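Local coordinates for NAD-dependent epimerase/dehydratase (Bacteroides thetaiotaomicron, PDB 3DHN), which probably binds NAD(P) through a Rossmann fold and may act as an oxidoreductase or epimerase, its substrate being unknown, at residues Y175-D180 / E213-G218; G114-A119 / F159-A164. All blocks are in the same frame, centred on the assembly; numbering follows the deposited sequence.

Running from the N terminus, the chain lays down the first five parallel strands of the Rossmann sheet, the last being 106-110, and enters the loop 114-119. Interaction 2 closes first: after helix 135-149 the chain returns as strand 156-161, whose end, 159-164, meets that loop. Interaction 1 then joins 175-180 to 213-218, closing a second loop that contains helix 194-206. The two closures follow in series, neither nested nor crossed, with centres about 8 Å apart. Strand 213-218, between strands 156-161 and 176-178, links them: R214 NH1 bonds to S115 OG and T216 OG1 to S161 O, tying the antiparallel sheet edge to the loop after strand 106-110.

Interaction 1: Y175-D180 / E213-G218; sequences YRLGKD and ERFTIG
R214 and D180 meet in a salt bridge just beyond the last paired residues of the two antiparallel strands. R214 NE points almost straight at D180 OD1 (2.7 Å, N-H...O 168°), in the guanidinium plane and on the oxygen's anti lone pair; NH2 adds a weak second bond to the same oxygen. The carboxylate and guanidinium planes are 64° apart, and OD1 alone takes both bonds. Water 1 also donates to OD1 and to R214 O while accepting from K179 NZ. That ammonium reaches E213 OE1 by a long salt bridge of 3.6 Å, seconded by water 2, while E213 OE2 accepts from H211 N. K179, D180, E213 and R214 thus form a salt-bridge network beside an antiparallel strand pair at the sheet edge. There R176 pairs with G218 and G178 with T216 as hydrogen-bonded pairs; the shortest link, G178 N to T216 O, is 2.8 Å. Between them lies the non-hydrogen-bonded pair L177 and I217, with L177 CD2 4.0 Å from I217 CG1. I217 CG1 lies anti to the backbone N (chi1 -173°) and the chain stays extended, carrying CD1 over one face of the Y175 ring, 3.5 Å from its centroid, in a CH-pi contact. The ring also packs on helix 194-206. Farther out, R214 NH1 donates to S115 OG and S161 OG, and T216 OG1 bonds to S161 O, tying strand 213-218 to its neighbour 156-161 and to the loop 114-119. A leucine in place of R214 would probably leave the D180 carboxylate without its cationic mate and both serine hydroxyls without that donor. The buried guanidinium, its charge probably balanced chiefly by D180, links the loop after edge strand 176-178 to the end of strand 156-161 and the loop 114-119.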
ATOM      1  N   TYR A 175      17.051   0.951   5.806  1.00 31.67           N
ATOM      2  CA  TYR A 175      16.704  -0.061   4.815  1.00 29.36           C
ATOM      3  C   TYR A 175      17.091   0.425   3.428  1.00 28.66           C
ATOM      4  O   TYR A 175      17.445   1.593   3.244  1.00 27.19           O
ATOM      5  CB  TYR A 175      15.196  -0.325   4.852  1.00 29.51           C
ATOM      6  CG  TYR A 175      14.373   0.946   4.885  1.00 27.62           C
ATOM      7  CD1 TYR A 175      14.200   1.725   3.740  1.00 23.60           C
ATOM      8  CD2 TYR A 175      13.813   1.402   6.079  1.00 26.05           C
ATOM      9  CE1 TYR A 175      13.493   2.927   3.785  1.00 24.56           C
ATOM     10  CE2 TYR A 175      13.107   2.598   6.136  1.00 24.41           C
ATOM     11  CZ  TYR A 175      12.951   3.355   4.986  1.00 24.55           C
ATOM     12  OH  TYR A 175      12.243   4.540   5.044  1.00 29.51           O
ATOM     13  N   ARG A 176      17.007  -0.478   2.460  1.00 26.68           N
ATOM     14  CA  ARG A 176      17.317  -0.165   1.070  1.00 28.11           C
ATOM     15  C   ARG A 176      16.017   0.048   0.277  1.00 29.04           C
ATOM     16  O   ARG A 176      15.025  -0.670   0.481  1.00 27.09           O
ATOM     17  CB  ARG A 176      18.127  -1.315   0.461  1.00 28.60           C
ATOM     18  CG  ARG A 176      18.184  -1.363  -1.062  1.00 32.84           C
ATOM     19  CD  ARG A 176      19.186  -0.377  -1.633  1.00 38.52           C
ATOM     20  NE  ARG A 176      19.936  -0.984  -2.728  1.00 48.50           N
ATOM     21  CZ  ARG A 176      19.615  -0.881  -4.011  1.00 45.45           C
ATOM     22  NH1 ARG A 176      18.552  -0.183  -4.378  1.00 45.36           N
ATOM     23  NH2 ARG A 176      20.361  -1.484  -4.926  1.00 48.37           N
ATOM     24  N   LEU A 177      16.012   1.056  -0.596  1.00 27.05           N
ATOM     25  CA  LEU A 177      14.855   1.329  -1.443  1.00 27.93           C
ATOM     26  C   LEU A 177      15.250   0.927  -2.852  1.00 28.58           C
ATOM     27  O   LEU A 177      16.312   1.307  -3.350  1.00 28.20           O
ATOM     28  CB  LEU A 177      14.454   2.814  -1.408  1.00 26.34           C
ATOM     29  CG  LEU A 177      13.841   3.312  -0.087  1.00 27.81           C
ATOM     30  CD1 LEU A 177      13.562   4.799  -0.188  1.00 25.64           C
ATOM     31  CD2 LEU A 177      12.563   2.554   0.226  1.00 23.04           C
ATOM     32  N   GLY A 178      14.398   0.132  -3.489  1.00 28.97           N
ATOM     33  CA  GLY A 178      14.696  -0.321  -4.832  1.00 27.90           C
ATOM     34  C   GLY A 178      13.591   0.028  -5.797  1.00 29.06           C
ATOM     35  O   GLY A 178      12.677   0.786  -5.462  1.00 27.24           O
ATOM     36  N   LYS A 179      13.675  -0.536  -6.999  1.00 28.73           N
ATOM     37  CA  LYS A 179      12.682  -0.286  -8.028  1.00 30.58           C
ATOM     38  C   LYS A 179      11.873  -1.552  -8.317  1.00 29.28           C
ATOM     39  O   LYS A 179      10.859  -1.791  -7.663  1.00 28.10           O
ATOM     40  CB  LYS A 179      13.369   0.218  -9.306  1.00 31.24           C
ATOM     41  CG  LYS A 179      12.419   0.921 -10.274  1.00 37.00           C
ATOM     42  CD  LYS A 179      13.140   1.363 -11.543  1.00 43.38           C
ATOM     43  CE  LYS A 179      12.358   2.445 -12.281  1.00 47.49           C
ATOM     44  NZ  LYS A 179      10.963   2.034 -12.626  1.00 47.43           N
ATOM     45  N   ASP A 180      12.329  -2.375  -9.264  1.00 28.24           N
ATOM     46  CA  ASP A 180      11.592  -3.589  -9.615  1.00 30.43           C
ATOM     47  C   ASP A 180      12.185  -4.927  -9.172  1.00 30.92           C
ATOM     48  O   ASP A 180      11.525  -5.963  -9.284  1.00 30.04           O
ATOM     49  CB  ASP A 180      11.345  -3.629 -11.122  1.00 31.23           C
ATOM     50  CG  ASP A 180      10.501  -2.469 -11.606  1.00 33.40           C
ATOM     51  OD1 ASP A 180       9.481  -2.158 -10.944  1.00 33.12           O
ATOM     52  OD2 ASP A 180      10.853  -1.871 -12.650  1.00 35.32           O
ATOM     53  N   GLU A 213       4.557   4.860 -10.925  1.00 26.49           N
ATOM     54  CA  GLU A 213       5.455   3.712 -10.951  1.00 25.81           C
ATOM     55  C   GLU A 213       5.465   2.922  -9.644  1.00 24.62           C
ATOM     56  O   GLU A 213       4.871   3.323  -8.637  1.00 22.97           O
ATOM     57  CB  GLU A 213       6.881   4.172 -11.273  1.00 27.07           C
ATOM     58  CG  GLU A 213       7.551   4.993 -10.177  1.00 31.42           C
ATOM     59  CD  GLU A 213       8.765   5.765 -10.690  1.00 35.99           C
ATOM     60  OE1 GLU A 213       9.592   5.166 -11.404  1.00 39.11           O
ATOM     61  OE2 GLU A 213       8.889   6.967 -10.376  1.00 39.67           O
ATOM     62  N   ARG A 214       6.157   1.794  -9.670  1.00 25.16           N
ATOM     63  CA  ARG A 214       6.278   0.942  -8.496  1.00 24.03           C
ATOM     64  C   ARG A 214       7.685   1.061  -7.928  1.00 24.52           C
ATOM     65  O   ARG A 214       8.643   1.307  -8.675  1.00 23.10           O
ATOM     66  CB  ARG A 214       6.011  -0.521  -8.893  1.00 25.25           C
ATOM     67  CG  ARG A 214       6.195  -1.562  -7.773  1.00 27.49           C
ATOM     68  CD  ARG A 214       7.621  -2.118  -7.725  1.00 28.95           C
ATOM     69  NE  ARG A 214       7.942  -2.944  -8.888  1.00 25.90           N
ATOM     70  CZ  ARG A 214       7.468  -4.167  -9.114  1.00 30.55           C
ATOM     71  NH1 ARG A 214       6.642  -4.742  -8.249  1.00 25.86           N
ATOM     72  NH2 ARG A 214       7.806  -4.812 -10.227  1.00 23.73           N
ATOM     73  N   PHE A 215       7.803   0.935  -6.606  1.00 22.06           N
ATOM     74  CA  PHE A 215       9.112   0.907  -5.969  1.00 23.38           C
ATOM     75  C   PHE A 215       9.026  -0.121  -4.847  1.00 24.86           C
ATOM     76  O   PHE A 215       7.927  -0.596  -4.517  1.00 24.55           O
ATOM     77  CB  PHE A 215       9.598   2.302  -5.495  1.00 22.89           C
ATOM     78  CG  PHE A 215       8.929   2.835  -4.256  1.00 27.17           C
ATOM     79  CD1 PHE A 215       7.620   3.309  -4.289  1.00 28.73           C
ATOM     80  CD2 PHE A 215       9.652   2.952  -3.071  1.00 29.31           C
ATOM     81  CE1 PHE A 215       7.047   3.895  -3.157  1.00 28.32           C
ATOM     82  CE2 PHE A 215       9.089   3.533  -1.942  1.00 27.97           C
ATOM     83  CZ  PHE A 215       7.782   4.008  -1.987  1.00 29.13           C
ATOM     84  N   THR A 216      10.172  -0.502  -4.282  1.00 24.82           N
ATOM     85  CA  THR A 216      10.183  -1.527  -3.258  1.00 26.32           C
ATOM     86  C   THR A 216      11.159  -1.255  -2.117  1.00 26.93           C
ATOM     87  O   THR A 216      11.921  -0.286  -2.145  1.00 26.74           O
ATOM     88  CB  THR A 216      10.470  -2.913  -3.909  1.00 26.86           C
ATOM     89  OG1 THR A 216      10.279  -3.959  -2.948  1.00 30.70           O
ATOM     90  CG2 THR A 216      11.900  -2.958  -4.452  1.00 29.47           C
ATOM     91  N   ILE A 217      11.140  -2.130  -1.118  1.00 26.18           N
ATOM     92  CA  ILE A 217      11.965  -1.951   0.065  1.00 25.30           C
ATOM     93  C   ILE A 217      12.428  -3.294   0.630  1.00 26.90           C
ATOM     94  O   ILE A 217      11.832  -4.339   0.339  1.00 24.92           O
ATOM     95  CB  ILE A 217      11.137  -1.195   1.152  1.00 26.56           C
ATOM     96  CG1 ILE A 217      12.006  -0.836   2.353  1.00 27.28           C
ATOM     97  CG2 ILE A 217       9.954  -2.070   1.613  1.00 27.79           C
ATOM     98  CD1 ILE A 217      11.303   0.077   3.359  1.00 24.18           C
ATOM     99  N   GLY A 218      13.479  -3.257   1.445  1.00 27.22           N
ATOM    100  CA  GLY A 218      13.987  -4.475   2.057  1.00 28.65           C
ATOM    101  C   GLY A 218      15.210  -4.225   2.918  1.00 29.06           C
ATOM    102  O   GLY A 218      15.943  -3.269   2.682  1.00 30.17           O
TER
HETATM  103  O   HOH W   1       8.983   0.447 -11.552  1.00 30.52           O
HETATM  104  O   HOH W   2       9.526   3.587 -14.234  1.00 48.55           O

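Interaction 2: G114-A119 / F159-A164; sequences GSLFIA and FFSPAA
L116 leans its forked end against the side chain of S161, where the loop after strand 106-110 passes the end of strand 156-161. CD2 lies 3.9 Å from S161 CB, and the other methyl, CD1, reaches past it to P162 O at 3.7 Å. With CG anti to the carbonyl carbon (chi1 -70°), the isobutyl group is directed at the strand, its two methyls meeting neighbouring residues. S115 points its hydroxyl the same way: OG stands 4.2 Å from F159 CE2, at the ring's edge near its plane, and 4.1 Å from S161 OG. Both hydroxyls turn to the R214 guanidinium of strand 213-218, and S161 OG also bonds to G112 O. The F159 ring lies parallel to that of Y145 in helix 135-149, which S115 also touches. The contact is thus thin and wholly buried, methyls against a serine CB and a carbonyl oxygen on the leucine side and bridged by an arginine on the serine side. P162 O, covered by the L116 methyl, has no polar partner in the model, whereas both serine hydroxyls are satisfied, consistent with the R214 guanidinium holding the loop to the strand end.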
ATOM      1  N   GLY A 114       4.682 -10.240  -5.175  1.00 29.12           N
ATOM      2  CA  GLY A 114       4.519 -11.121  -6.318  1.00 29.33           C
ATOM      3  C   GLY A 114       5.074 -10.639  -7.650  1.00 29.67           C
ATOM      4  O   GLY A 114       5.661 -11.426  -8.398  1.00 28.10           O
ATOM      5  N   SER A 115       4.894  -9.355  -7.962  1.00 29.23           N
ATOM      6  CA  SER A 115       5.373  -8.821  -9.240  1.00 28.62           C
ATOM      7  C   SER A 115       6.845  -8.434  -9.281  1.00 28.80           C
ATOM      8  O   SER A 115       7.349  -8.019 -10.322  1.00 30.04           O
ATOM      9  CB  SER A 115       4.518  -7.619  -9.660  1.00 28.80           C
ATOM     10  OG  SER A 115       4.520  -6.612  -8.661  1.00 28.27           O
ATOM     11  N   LEU A 116       7.533  -8.565  -8.151  1.00 27.73           N
ATOM     12  CA  LEU A 116       8.949  -8.227  -8.088  1.00 28.68           C
ATOM     13  C   LEU A 116       9.782  -9.300  -8.783  1.00 28.86           C
ATOM     14  O   LEU A 116       9.408 -10.472  -8.791  1.00 28.71           O
ATOM     15  CB  LEU A 116       9.402  -8.100  -6.624  1.00 27.54           C
ATOM     16  CG  LEU A 116       8.884  -6.898  -5.819  1.00 28.69           C
ATOM     17  CD1 LEU A 116       9.266  -7.058  -4.351  1.00 28.96           C
ATOM     18  CD2 LEU A 116       9.473  -5.603  -6.382  1.00 26.47           C
ATOM     19  N   PHE A 117      10.904  -8.891  -9.375  1.00 30.43           N
ATOM     20  CA  PHE A 117      11.793  -9.834 -10.048  1.00 31.93           C
ATOM     21  C   PHE A 117      12.725 -10.458  -9.010  1.00 32.89           C
ATOM     22  O   PHE A 117      13.202  -9.773  -8.105  1.00 31.24           O
ATOM     23  CB  PHE A 117      12.651  -9.123 -11.111  1.00 33.44           C
ATOM     24  CG  PHE A 117      11.913  -8.770 -12.370  1.00 34.31           C
ATOM     25  CD1 PHE A 117      11.406  -9.768 -13.201  1.00 32.07           C
ATOM     26  CD2 PHE A 117      11.706  -7.439 -12.717  1.00 34.10           C
ATOM     27  CE1 PHE A 117      10.707  -9.442 -14.359  1.00 32.89           C
ATOM     28  CE2 PHE A 117      11.005  -7.103 -13.872  1.00 33.66           C
ATOM     29  CZ  PHE A 117      10.503  -8.107 -14.694  1.00 35.15           C
ATOM     30  N   ILE A 118      12.970 -11.758  -9.133  1.00 35.17           N
ATOM     31  CA  ILE A 118      13.883 -12.456  -8.226  1.00 36.71           C
ATOM     32  C   ILE A 118      15.075 -12.907  -9.068  1.00 36.75           C
ATOM     33  O   ILE A 118      16.106 -13.330  -8.553  1.00 34.78           O
ATOM     34  CB  ILE A 118      13.232 -13.689  -7.577  1.00 37.33           C
ATOM     35  CG1 ILE A 118      12.826 -14.699  -8.654  1.00 38.95           C
ATOM     36  CG2 ILE A 118      12.027 -13.256  -6.757  1.00 38.50           C
ATOM     37  CD1 ILE A 118      12.377 -16.026  -8.103  1.00 41.61           C
ATOM     38  N   ALA A 119      14.905 -12.820 -10.381  1.00 38.57           N
ATOM     39  CA  ALA A 119      15.949 -13.173 -11.333  1.00 40.15           C
ATOM     40  C   ALA A 119      15.554 -12.490 -12.621  1.00 40.98           C
ATOM     41  O   ALA A 119      14.415 -12.038 -12.762  1.00 42.47           O
ATOM     42  CB  ALA A 119      16.022 -14.698 -11.538  1.00 39.34           C
ATOM     43  N   PHE A 159       2.748   2.380  -6.622  1.00 23.68           N
ATOM     44  CA  PHE A 159       2.472   1.035  -6.111  1.00 24.13           C
ATOM     45  C   PHE A 159       3.704   0.671  -5.272  1.00 23.15           C
ATOM     46  O   PHE A 159       4.807   0.539  -5.809  1.00 22.84           O
ATOM     47  CB  PHE A 159       2.317   0.073  -7.301  1.00 24.17           C
ATOM     48  CG  PHE A 159       1.805  -1.294  -6.943  1.00 26.29           C
ATOM     49  CD1 PHE A 159       0.490  -1.474  -6.509  1.00 27.32           C
ATOM     50  CD2 PHE A 159       2.609  -2.420  -7.134  1.00 27.23           C
ATOM     51  CE1 PHE A 159      -0.020  -2.766  -6.277  1.00 27.90           C
ATOM     52  CE2 PHE A 159       2.119  -3.708  -6.906  1.00 26.71           C
ATOM     53  CZ  PHE A 159       0.795  -3.885  -6.477  1.00 26.44           C
ATOM     54  N   PHE A 160       3.526   0.507  -3.963  1.00 24.03           N
ATOM     55  CA  PHE A 160       4.658   0.203  -3.083  1.00 24.60           C
ATOM     56  C   PHE A 160       4.744  -1.283  -2.704  1.00 24.05           C
ATOM     57  O   PHE A 160       4.036  -1.761  -1.815  1.00 23.36           O
ATOM     58  CB  PHE A 160       4.560   1.097  -1.832  1.00 25.09           C
ATOM     59  CG  PHE A 160       5.801   1.112  -0.961  1.00 25.95           C
ATOM     60  CD1 PHE A 160       7.027   0.663  -1.440  1.00 27.98           C
ATOM     61  CD2 PHE A 160       5.734   1.606   0.349  1.00 24.48           C
ATOM     62  CE1 PHE A 160       8.172   0.698  -0.630  1.00 29.01           C
ATOM     63  CE2 PHE A 160       6.867   1.648   1.164  1.00 22.90           C
ATOM     64  CZ  PHE A 160       8.089   1.193   0.675  1.00 26.11           C
ATOM     65  N   SER A 161       5.614  -2.005  -3.403  1.00 23.93           N
ATOM     66  CA  SER A 161       5.820  -3.440  -3.167  1.00 25.79           C
ATOM     67  C   SER A 161       6.673  -3.704  -1.931  1.00 26.36           C
ATOM     68  O   SER A 161       7.860  -3.370  -1.912  1.00 26.92           O
ATOM     69  CB  SER A 161       6.527  -4.097  -4.365  1.00 25.84           C
ATOM     70  OG  SER A 161       5.704  -4.209  -5.515  1.00 24.31           O
ATOM     71  N   PRO A 162       6.090  -4.310  -0.883  1.00 27.37           N
ATOM     72  CA  PRO A 162       6.863  -4.606   0.331  1.00 27.59           C
ATOM     73  C   PRO A 162       7.798  -5.782   0.057  1.00 27.99           C
ATOM     74  O   PRO A 162       7.745  -6.373  -1.020  1.00 25.81           O
ATOM     75  CB  PRO A 162       5.784  -5.000   1.339  1.00 29.47           C
ATOM     76  CG  PRO A 162       4.724  -5.632   0.455  1.00 30.18           C
ATOM     77  CD  PRO A 162       4.670  -4.670  -0.707  1.00 26.24           C
ATOM     78  N   ALA A 163       8.641  -6.125   1.026  1.00 27.59           N
ATOM     79  CA  ALA A 163       9.547  -7.266   0.893  1.00 29.38           C
ATOM     80  C   ALA A 163       8.698  -8.542   0.962  1.00 30.27           C
ATOM     81  O   ALA A 163       7.577  -8.511   1.471  1.00 29.44           O
ATOM     82  CB  ALA A 163      10.580  -7.263   2.026  1.00 27.17           C
ATOM     83  N   ALA A 164       9.231  -9.659   0.473  1.00 31.55           N
ATOM     84  CA  ALA A 164       8.482 -10.920   0.469  1.00 33.43           C
ATOM     85  C   ALA A 164       7.931 -11.333   1.833  1.00 33.57           C
ATOM     86  O   ALA A 164       6.851 -11.913   1.912  1.00 33.85           O
ATOM     87  CB  ALA A 164       9.341 -12.046  -0.111  1.00 33.34           C
TER